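Local coordinates for protein C alpha-dehydrogenase (Sphingobium sp. SYK-6, PDB 4YAC) that binds NADH and, as a short-chain dehydrogenase of the lignin beta-aryl ether cleavage pathway, probably oxidises the alpha-carbon alcohol of its substrate, at residues A[79-90]-A[119-130]; A[94-103]-A[151-159]. All coordinates share one frame; numbering follows the deposited sequence.

In the fold
Contact 1 and contact 2 lie 30 Å apart, centre to centre, on opposite sides of the chain's centre, yet their segments alternate along the chain. Strand 87-90 of contact 1 leads into the loop 94-103 of contact 2, which in turn feeds helix 105-133, whose later turns return to pack on the strand; helix 155-174 then brings 151-159 against the loop. NADH sits nearer contact 2: Val94 belongs to its pocket, with its side chain about 4 Å from the cofactor. The side chain of Val119 in contact 1 is about 10 Å from the bound NADH. Gly122 lies about 6 Å from the side chain of Leu65, which binds NADH. Both contacts also touch the second subunit.

Contact 1. Residues A[79-90]-A[119-130]; sequences EQVFGPVDLLCN and VINGVMTVMPRM
Strand 87-90, which carries Leu88 and Asn90, runs almost antiparallel to helix 119-130, the axes passing 9.0 Å apart at 168°, and the backbones come closest at Asn90 and Val119, where the CA atoms are 5.7 Å apart. Asn90 lays its CB against Val119 CG1 at 3.9 Å, while its amide reaches across the helix surface, placing ND2 4.0 Å from Val123 CG2. That ND2 is bound to the carbonyl of Leu140 on strand 137-142, which settles how the amide is turned. Gly122 faces Asn90 with nothing but backbone: a CB here would run straight into OD1. Beside it, the CD2 branch of Leu88 comes down to 3.6 Å from Gly122 O and also meets Val126 CB. One turn further on, Val126 CG1 touches Val85 CB at 4.1 Å, the two side chains crossing at about a right angle. Met130 stretches out fully beyond CG (chi2 173°), and this carries CE against the backbone of Val85 and Asp86, 3.4 Å from Asp86 O and close to Val85 O, with Leu88 CB more loosely placed. At the surface end the contact turns polar. Arg129 NH1 makes a salt bridge to Glu79 OE2, 2.9 Å long and nearly straight (161° at the hydrogen). Glu79 OE2 lies close to the guanidinium plane, whereas the nitrogen approaches from above the carboxylate plane, so the two flat groups are steeply inclined. NH1 also pairs with Asp76 on helix 68-81, so two carboxylates are likely to stabilise its charge. Taken together, this is the strand-on-helix layer of a Rossmann fold: a central strand of the parallel sheet, whose last residue, Asn90, opens the Asn-x-Ala-Gly sequence of short-chain dehydrogenases, covered by the helix that follows it.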
loop_
_atom_site.group_PDB
_atom_site.type_symbol
_atom_site.label_atom_id
_atom_site.label_comp_id
_atom_site.label_asym_id
_atom_site.label_seq_id
_atom_site.Cartn_x
_atom_site.Cartn_y
_atom_site.Cartn_z
ATOM N N GLU A 79 -8.903 3.237 29.413
ATOM C CA GLU A 79 -7.965 3.588 30.474
ATOM C C GLU A 79 -8.660 3.713 31.828
ATOM O O GLU A 79 -8.084 3.372 32.865
ATOM C CB GLU A 79 -7.243 4.892 30.130
ATOM C CG GLU A 79 -6.366 4.784 28.893
ATOM C CD GLU A 79 -5.761 6.108 28.468
ATOM O OE1 GLU A 79 -6.152 7.158 29.023
ATOM O OE2 GLU A 79 -4.888 6.096 27.576
ATOM N N GLN A 80 -9.894 4.204 31.820
ATOM C CA GLN A 80 -10.654 4.355 33.056
ATOM C C GLN A 80 -11.102 3.004 33.588
ATOM O O GLN A 80 -11.118 2.777 34.797
ATOM C CB GLN A 80 -11.874 5.254 32.840
ATOM C CG GLN A 80 -11.552 6.735 32.706
ATOM C CD GLN A 80 -10.723 7.259 33.865
ATOM O OE1 GLN A 80 -11.011 6.975 35.028
ATOM N NE2 GLN A 80 -9.679 8.015 33.549
ATOM N N VAL A 81 -11.462 2.109 32.679
ATOM C CA VAL A 81 -12.019 0.819 33.064
ATOM C C VAL A 81 -10.927 -0.175 33.466
ATOM O O VAL A 81 -11.055 -0.867 34.481
ATOM C CB VAL A 81 -12.873 0.238 31.920
ATOM C CG1 VAL A 81 -13.279 -1.204 32.206
ATOM C CG2 VAL A 81 -14.109 1.104 31.706
ATOM N N PHE A 82 -9.857 -0.240 32.675
ATOM C CA PHE A 82 -8.770 -1.190 32.916
ATOM C C PHE A 82 -7.447 -0.486 33.193
ATOM O O PHE A 82 -6.828 -0.696 34.232
ATOM C CB PHE A 82 -8.592 -2.126 31.715
ATOM C CG PHE A 82 -9.707 -3.123 31.528
ATOM C CD1 PHE A 82 -10.358 -3.694 32.610
ATOM C CD2 PHE A 82 -10.085 -3.508 30.251
ATOM C CE1 PHE A 82 -11.370 -4.615 32.421
ATOM C CE2 PHE A 82 -11.093 -4.428 30.056
ATOM C CZ PHE A 82 -11.738 -4.983 31.136
ATOM N N GLY A 83 -7.008 0.334 32.246
ATOM C CA GLY A 83 -5.728 1.013 32.352
ATOM C C GLY A 83 -5.174 1.277 30.968
ATOM O O GLY A 83 -5.853 1.004 29.977
ATOM N N PRO A 84 -3.939 1.804 30.881
ATOM C CA PRO A 84 -3.384 2.149 29.564
ATOM C C PRO A 84 -3.285 0.943 28.638
ATOM O O PRO A 84 -2.989 -0.159 29.098
ATOM C CB PRO A 84 -1.990 2.696 29.895
ATOM C CG PRO A 84 -2.037 3.048 31.350
ATOM C CD PRO A 84 -2.982 2.070 31.968
ATOM N N VAL A 85 -3.532 1.153 27.349
ATOM C CA VAL A 85 -3.474 0.070 26.380
ATOM C C VAL A 85 -2.042 -0.409 26.196
ATOM O O VAL A 85 -1.140 0.387 25.922
ATOM C CB VAL A 85 -4.047 0.504 25.016
ATOM C CG1 VAL A 85 -3.938 -0.630 24.000
ATOM C CG2 VAL A 85 -5.492 0.941 25.169
ATOM N N ASP A 86 -1.843 -1.714 26.347
ATOM C CA ASP A 86 -0.536 -2.326 26.140
ATOM C C ASP A 86 -0.434 -2.910 24.732
ATOM O O ASP A 86 0.617 -2.839 24.102
ATOM C CB ASP A 86 -0.281 -3.421 27.172
ATOM C CG ASP A 86 -0.174 -2.878 28.584
ATOM O OD1 ASP A 86 0.821 -2.180 28.877
ATOM O OD2 ASP A 86 -1.076 -3.163 29.402
ATOM N N LEU A 87 -1.533 -3.496 24.267
ATOM C CA LEU A 87 -1.589 -4.149 22.964
ATOM C C LEU A 87 -2.752 -3.593 22.163
ATOM O O LEU A 87 -3.898 -3.666 22.598
ATOM C CB LEU A 87 -1.732 -5.666 23.128
ATOM C CG LEU A 87 -2.031 -6.503 21.876
ATOM C CD1 LEU A 87 -0.919 -6.369 20.851
ATOM C CD2 LEU A 87 -2.218 -7.961 22.267
ATOM N N LEU A 88 -2.451 -3.023 21.001
ATOM C CA LEU A 88 -3.479 -2.539 20.088
ATOM C C LEU A 88 -3.586 -3.482 18.896
ATOM O O LEU A 88 -2.597 -3.719 18.201
ATOM C CB LEU A 88 -3.161 -1.121 19.615
ATOM C CG LEU A 88 -4.065 -0.580 18.500
ATOM C CD1 LEU A 88 -5.489 -0.409 18.998
ATOM C CD2 LEU A 88 -3.521 0.731 17.950
ATOM N N CYS A 89 -4.784 -4.015 18.670
ATOM C CA CYS A 89 -5.030 -4.926 17.560
ATOM C C CYS A 89 -5.940 -4.238 16.557
ATOM O O CYS A 89 -7.155 -4.168 16.756
ATOM C CB CYS A 89 -5.658 -6.241 18.041
ATOM S SG CYS A 89 -4.642 -7.185 19.192
ATOM N N ASN A 90 -5.343 -3.710 15.494
ATOM C CA ASN A 90 -6.095 -3.079 14.419
ATOM C C ASN A 90 -6.560 -4.141 13.431
ATOM O O ASN A 90 -5.856 -4.446 12.470
ATOM C CB ASN A 90 -5.242 -2.031 13.700
ATOM C CG ASN A 90 -4.645 -1.006 14.643
ATOM O OD1 ASN A 90 -5.304 -0.046 15.039
ATOM N ND2 ASN A 90 -3.379 -1.194 14.989
ATOM N N VAL A 119 -7.349 2.192 10.782
ATOM C CA VAL A 119 -6.077 1.729 11.330
ATOM C C VAL A 119 -5.198 2.920 11.701
ATOM O O VAL A 119 -4.601 2.945 12.783
ATOM C CB VAL A 119 -5.333 0.819 10.331
ATOM C CG1 VAL A 119 -3.967 0.411 10.876
ATOM C CG2 VAL A 119 -6.165 -0.415 10.014
ATOM N N ILE A 120 -5.114 3.902 10.804
ATOM C CA ILE A 120 -4.378 5.131 11.094
ATOM C C ILE A 120 -4.913 5.773 12.372
ATOM O O ILE A 120 -4.145 6.191 13.243
ATOM C CB ILE A 120 -4.475 6.145 9.939
ATOM C CG1 ILE A 120 -3.732 5.624 8.712
ATOM C CG2 ILE A 120 -3.889 7.502 10.351
ATOM C CD1 ILE A 120 -4.036 6.400 7.453
ATOM N N ASN A 121 -6.235 5.852 12.474
ATOM C CA ASN A 121 -6.870 6.497 13.617
ATOM C C ASN A 121 -6.512 5.810 14.934
ATOM O O ASN A 121 -6.244 6.475 15.932
ATOM C CB ASN A 121 -8.388 6.526 13.445
ATOM C CG ASN A 121 -8.840 7.484 12.353
ATOM O OD1 ASN A 121 -8.071 8.329 11.884
ATOM N ND2 ASN A 121 -10.105 7.362 11.953
ATOM N N GLY A 122 -6.499 4.484 14.936
ATOM C CA GLY A 122 -6.125 3.747 16.132
ATOM C C GLY A 122 -4.667 3.961 16.480
ATOM O O GLY A 122 -4.324 4.240 17.633
ATOM N N VAL A 123 -3.804 3.830 15.478
ATOM C CA VAL A 123 -2.367 4.002 15.677
ATOM C C VAL A 123 -2.060 5.397 16.228
ATOM O O VAL A 123 -1.292 5.540 17.173
ATOM C CB VAL A 123 -1.593 3.746 14.351
ATOM C CG1 VAL A 123 -0.173 4.281 14.424
ATOM C CG2 VAL A 123 -1.580 2.261 14.039
ATOM N N MET A 124 -2.678 6.428 15.667
ATOM C CA MET A 124 -2.373 7.790 16.091
ATOM C C MET A 124 -3.029 8.149 17.419
ATOM O O MET A 124 -2.607 9.093 18.076
ATOM C CB MET A 124 -2.804 8.789 15.016
ATOM C CG MET A 124 -2.066 8.628 13.691
ATOM S SD MET A 124 -0.273 8.501 13.849
ATOM C CE MET A 124 0.096 9.988 14.771
ATOM N N THR A 125 -4.055 7.402 17.816
ATOM C CA THR A 125 -4.714 7.662 19.095
ATOM C C THR A 125 -3.941 7.004 20.232
ATOM O O THR A 125 -3.771 7.596 21.299
ATOM C CB THR A 125 -6.177 7.157 19.109
ATOM O OG1 THR A 125 -6.936 7.854 18.114
ATOM C CG2 THR A 125 -6.832 7.398 20.468
ATOM N N VAL A 126 -3.460 5.786 19.989
ATOM C CA VAL A 126 -2.867 4.967 21.049
ATOM C C VAL A 126 -1.341 5.047 21.124
ATOM O O VAL A 126 -0.777 5.123 22.212
ATOM C CB VAL A 126 -3.280 3.484 20.869
ATOM C CG1 VAL A 126 -2.519 2.563 21.823
ATOM C CG2 VAL A 126 -4.781 3.330 21.066
ATOM N N MET A 127 -0.668 5.020 19.980
ATOM C CA MET A 127 0.788 4.906 19.976
ATOM C C MET A 127 1.484 6.090 20.671
ATOM O O MET A 127 2.462 5.888 21.396
ATOM C CB MET A 127 1.277 4.739 18.531
ATOM C CG MET A 127 2.771 4.832 18.323
ATOM S SD MET A 127 3.248 6.473 17.757
ATOM C CE MET A 127 2.417 6.589 16.167
ATOM N N PRO A 128 0.980 7.322 20.483
ATOM C CA PRO A 128 1.579 8.431 21.241
ATOM C C PRO A 128 1.397 8.314 22.760
ATOM O O PRO A 128 2.230 8.819 23.516
ATOM C CB PRO A 128 0.846 9.660 20.700
ATOM C CG PRO A 128 0.448 9.268 19.316
ATOM C CD PRO A 128 0.086 7.815 19.418
ATOM N N ARG A 129 0.323 7.665 23.200
ATOM C CA ARG A 129 0.109 7.433 24.624
ATOM C C ARG A 129 1.098 6.396 25.144
ATOM O O ARG A 129 1.618 6.522 26.254
ATOM C CB ARG A 129 -1.326 6.976 24.888
ATOM C CG ARG A 129 -2.389 7.915 24.345
ATOM C CD ARG A 129 -3.778 7.459 24.761
ATOM N NE ARG A 129 -4.836 8.245 24.133
ATOM C CZ ARG A 129 -6.034 8.465 24.670
ATOM N NH1 ARG A 129 -6.341 7.974 25.866
ATOM N NH2 ARG A 129 -6.928 9.190 24.014
ATOM N N MET A 130 1.359 5.372 24.335
ATOM C CA MET A 130 2.345 4.357 24.687
ATOM C C MET A 130 3.717 4.981 24.902
ATOM O O MET A 130 4.388 4.700 25.893
ATOM C CB MET A 130 2.438 3.291 23.599
ATOM C CG MET A 130 1.291 2.305 23.570
ATOM S SD MET A 130 1.409 1.239 22.123
ATOM C CE MET A 130 0.120 0.045 22.461
#

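Contact 2. Residues A[94-103]-A[151-159]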
loop_
_atom_site.group_PDB
_atom_site.type_symbol
_atom_site.label_atom_id
_atom_site.label_comp_id
_atom_site.label_asym_id
_atom_site.label_seq_id
_atom_site.Cartn_x
_atom_site.Cartn_y
_atom_site.Cartn_z
ATOM N N VAL A 94 -13.407 -4.234 6.204
ATOM C CA VAL A 94 -14.552 -4.542 5.357
ATOM C C VAL A 94 -14.087 -4.844 3.943
ATOM O O VAL A 94 -12.944 -4.561 3.584
ATOM C CB VAL A 94 -15.561 -3.380 5.316
ATOM C CG1 VAL A 94 -16.074 -3.076 6.714
ATOM C CG2 VAL A 94 -14.926 -2.134 4.699
ATOM N N SER A 95 -14.979 -5.410 3.137
ATOM C CA SER A 95 -14.651 -5.695 1.750
ATOM C C SER A 95 -15.890 -5.804 0.880
ATOM O O SER A 95 -16.924 -6.319 1.301
ATOM C CB SER A 95 -13.841 -6.987 1.647
ATOM O OG SER A 95 -14.579 -8.088 2.148
ATOM N N GLN A 96 -15.763 -5.293 -0.339
ATOM C CA GLN A 96 -16.755 -5.499 -1.379
ATOM C C GLN A 96 -16.006 -5.560 -2.700
ATOM O O GLN A 96 -15.259 -4.644 -3.045
ATOM C CB GLN A 96 -17.804 -4.389 -1.386
ATOM C CG GLN A 96 -19.083 -4.754 -2.129
ATOM C CD GLN A 96 -20.310 -4.082 -1.542
ATOM O OE1 GLN A 96 -21.154 -4.734 -0.928
ATOM N NE2 GLN A 96 -20.417 -2.772 -1.730
ATOM N N PHE A 97 -16.197 -6.662 -3.417
ATOM C CA PHE A 97 -15.463 -6.932 -4.645
ATOM C C PHE A 97 -16.307 -6.629 -5.876
ATOM O O PHE A 97 -17.537 -6.643 -5.816
ATOM C CB PHE A 97 -15.005 -8.392 -4.666
ATOM C CG PHE A 97 -14.222 -8.798 -3.448
ATOM C CD1 PHE A 97 -13.214 -7.987 -2.953
ATOM C CD2 PHE A 97 -14.507 -9.983 -2.792
ATOM C CE1 PHE A 97 -12.497 -8.357 -1.835
ATOM C CE2 PHE A 97 -13.794 -10.354 -1.671
ATOM C CZ PHE A 97 -12.788 -9.540 -1.191
ATOM N N GLY A 98 -15.634 -6.350 -6.987
ATOM C CA GLY A 98 -16.295 -6.086 -8.250
ATOM C C GLY A 98 -15.299 -5.564 -9.264
ATOM O O GLY A 98 -14.191 -5.181 -8.896
ATOM N N PRO A 99 -15.683 -5.548 -10.548
ATOM C CA PRO A 99 -14.796 -4.999 -11.581
ATOM C C PRO A 99 -14.385 -3.584 -11.225
ATOM O O PRO A 99 -15.246 -2.805 -10.822
ATOM C CB PRO A 99 -15.658 -5.012 -12.847
ATOM C CG PRO A 99 -16.760 -5.971 -12.564
ATOM C CD PRO A 99 -16.995 -5.936 -11.091
ATOM N N ILE A 100 -13.107 -3.253 -11.354
ATOM C CA ILE A 100 -12.638 -1.957 -10.885
ATOM C C ILE A 100 -13.291 -0.824 -11.675
ATOM O O ILE A 100 -13.485 0.267 -11.144
ATOM C CB ILE A 100 -11.097 -1.832 -10.972
ATOM C CG1 ILE A 100 -10.613 -0.531 -10.321
ATOM C CG2 ILE A 100 -10.625 -1.886 -12.414
ATOM C CD1 ILE A 100 -11.046 -0.341 -8.882
ATOM N N GLU A 101 -13.656 -1.084 -12.927
ATOM C CA GLU A 101 -14.236 -0.036 -13.760
ATOM C C GLU A 101 -15.682 0.278 -13.369
ATOM O O GLU A 101 -16.243 1.276 -13.824
ATOM C CB GLU A 101 -14.162 -0.419 -15.243
ATOM C CG GLU A 101 -15.084 -1.561 -15.683
ATOM C CD GLU A 101 -14.431 -2.929 -15.613
ATOM O OE1 GLU A 101 -13.374 -3.065 -14.963
ATOM O OE2 GLU A 101 -14.981 -3.873 -16.221
ATOM N N LYS A 102 -16.282 -0.574 -12.542
ATOM C CA LYS A 102 -17.652 -0.356 -12.063
ATOM C C LYS A 102 -17.691 0.159 -10.625
ATOM O O LYS A 102 -18.767 0.386 -10.076
ATOM C CB LYS A 102 -18.475 -1.647 -12.153
ATOM C CG LYS A 102 -18.689 -2.181 -13.570
ATOM C CD LYS A 102 -19.238 -1.122 -14.521
ATOM C CE LYS A 102 -19.476 -1.698 -15.907
ATOM N NZ LYS A 102 -19.635 -0.629 -16.933
ATOM N N ALA A 103 -16.522 0.345 -10.018
ATOM C CA ALA A 103 -16.454 0.845 -8.648
ATOM C C ALA A 103 -16.953 2.284 -8.587
ATOM O O ALA A 103 -16.695 3.073 -9.497
ATOM C CB ALA A 103 -15.033 0.752 -8.117
ATOM N N LEU A 151 -5.760 -9.483 -7.266
ATOM C CA LEU A 151 -6.659 -10.488 -7.833
ATOM C C LEU A 151 -7.757 -9.800 -8.630
ATOM O O LEU A 151 -8.058 -8.632 -8.387
ATOM C CB LEU A 151 -7.289 -11.338 -6.723
ATOM C CG LEU A 151 -6.844 -12.774 -6.412
ATOM C CD1 LEU A 151 -5.514 -13.168 -7.027
ATOM C CD2 LEU A 151 -6.799 -12.955 -4.901
ATOM N N PRO A 152 -8.371 -10.519 -9.582
ATOM C CA PRO A 152 -9.519 -9.907 -10.257
ATOM C C PRO A 152 -10.628 -9.534 -9.271
ATOM O O PRO A 152 -10.961 -10.323 -8.387
ATOM C CB PRO A 152 -9.986 -10.999 -11.228
ATOM C CG PRO A 152 -8.796 -11.848 -11.454
ATOM C CD PRO A 152 -8.020 -11.826 -10.165
ATOM N N THR A 153 -11.156 -8.324 -9.427
ATOM C CA THR A 153 -12.283 -7.800 -8.642
ATOM C C THR A 153 -11.939 -7.355 -7.216
ATOM O O THR A 153 -12.827 -6.892 -6.498
ATOM C CB THR A 153 -13.455 -8.823 -8.528
ATOM O OG1 THR A 153 -13.163 -9.818 -7.538
ATOM C CG2 THR A 153 -13.765 -9.484 -9.876
ATOM N N THR A 154 -10.678 -7.476 -6.799
ATOM C CA THR A 154 -10.285 -7.056 -5.443
ATOM C C THR A 154 -9.498 -5.742 -5.434
ATOM O O THR A 154 -8.733 -5.481 -4.506
ATOM C CB THR A 154 -9.420 -8.127 -4.732
ATOM O OG1 THR A 154 -8.128 -8.200 -5.349
ATOM C CG2 THR A 154 -10.093 -9.498 -4.771
ATOM N N GLY A 155 -9.698 -4.917 -6.456
ATOM C CA GLY A 155 -8.919 -3.701 -6.630
ATOM C C GLY A 155 -8.917 -2.744 -5.451
ATOM O O GLY A 155 -7.857 -2.312 -4.997
ATOM N N ILE A 156 -10.100 -2.392 -4.960
ATOM C CA ILE A 156 -10.202 -1.487 -3.820
ATOM C C ILE A 156 -9.605 -2.142 -2.582
ATOM O O ILE A 156 -8.742 -1.564 -1.927
ATOM C CB ILE A 156 -11.663 -1.080 -3.539
ATOM C CG1 ILE A 156 -12.231 -0.302 -4.731
ATOM C CG2 ILE A 156 -11.743 -0.226 -2.279
ATOM C CD1 ILE A 156 -13.686 0.090 -4.583
ATOM N N TYR A 157 -10.064 -3.353 -2.277
ATOM C CA TYR A 157 -9.590 -4.095 -1.114
ATOM C C TYR A 157 -8.064 -4.205 -1.091
ATOM O O TYR A 157 -7.428 -3.944 -0.071
ATOM C CB TYR A 157 -10.227 -5.490 -1.101
ATOM C CG TYR A 157 -9.884 -6.335 0.102
ATOM C CD1 TYR A 157 -10.447 -6.072 1.342
ATOM C CD2 TYR A 157 -9.018 -7.411 -0.010
ATOM C CE1 TYR A 157 -10.142 -6.851 2.443
ATOM C CE2 TYR A 157 -8.709 -8.196 1.083
ATOM C CZ TYR A 157 -9.273 -7.913 2.306
ATOM O OH TYR A 157 -8.965 -8.696 3.397
ATOM N N CYS A 158 -7.487 -4.579 -2.228
ATOM C CA CYS A 158 -6.044 -4.735 -2.365
ATOM C C CYS A 158 -5.321 -3.422 -2.094
ATOM O O CYS A 158 -4.306 -3.397 -1.392
ATOM C CB CYS A 158 -5.714 -5.254 -3.769
ATOM S SG CYS A 158 -3.958 -5.339 -4.183
ATOM N N THR A 159 -5.853 -2.332 -2.637
ATOM C CA THR A 159 -5.265 -1.018 -2.419
ATOM C C THR A 159 -5.197 -0.716 -0.918
ATOM O O THR A 159 -4.164 -0.265 -0.429
ATOM C CB THR A 159 -6.054 0.089 -3.141
ATOM O OG1 THR A 159 -6.062 -0.181 -4.548
ATOM C CG2 THR A 159 -5.404 1.443 -2.916
HETATM O O HOH W 1 -12.274 -4.760 -3.616
HETATM O O HOH W 2 -11.468 -4.659 -8.748
#
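Phe97 points the edge of its ring at the face of Tyr157 in a T-shaped stack, with centroids 5.7 Å apart and planes 84° from each other. CZ lies over the tyrosine face, while CE1 of Phe97 comes 3.7 Å from Tyr157 CB, which is near the plane of the phenylalanine ring. One face of that ring receives a methyl: Thr154 CG2 makes a CH-pi contact 4.2 Å from the Phe97 centroid, the two side chains lying side by side. Tyr157 reaches this position with its CG turned opposite the backbone N (chi1 -176°), which lifts the ring off the helix toward the loop at Val94 and Ser95. Val94 O lies in plane at the tyrosine's edge, 3.7 Å from CD1, and Ser95 CB comes in obliquely to the same atom at 3.5 Å. Tyr157 occupies the tyrosine position of the YxxxK motif, the catalytic tyrosine in relatives of the short-chain dehydrogenase family, and Val94 touches the bound NADH, so the contact borders the cofactor pocket. With an alanine in place of Tyr157, the Phe97 ring would probably lose the aromatic face it stands against and be freer to turn. Further along, Gly98 N donates in the carbonyl plane to a lone pair of Thr153 O, 2.9 Å away and 158° at the hydrogen. Two waters bridge the backbones, from Gln96 O to Tyr157 N and from Gly98 O to Gly155 N. Ile156 CD1 meets Ala103 CB at 3.8 Å. Glu174 of the second subunit accepts bonds from both Thr153 N and Ile100 N, clasping the two segments with one carboxylate.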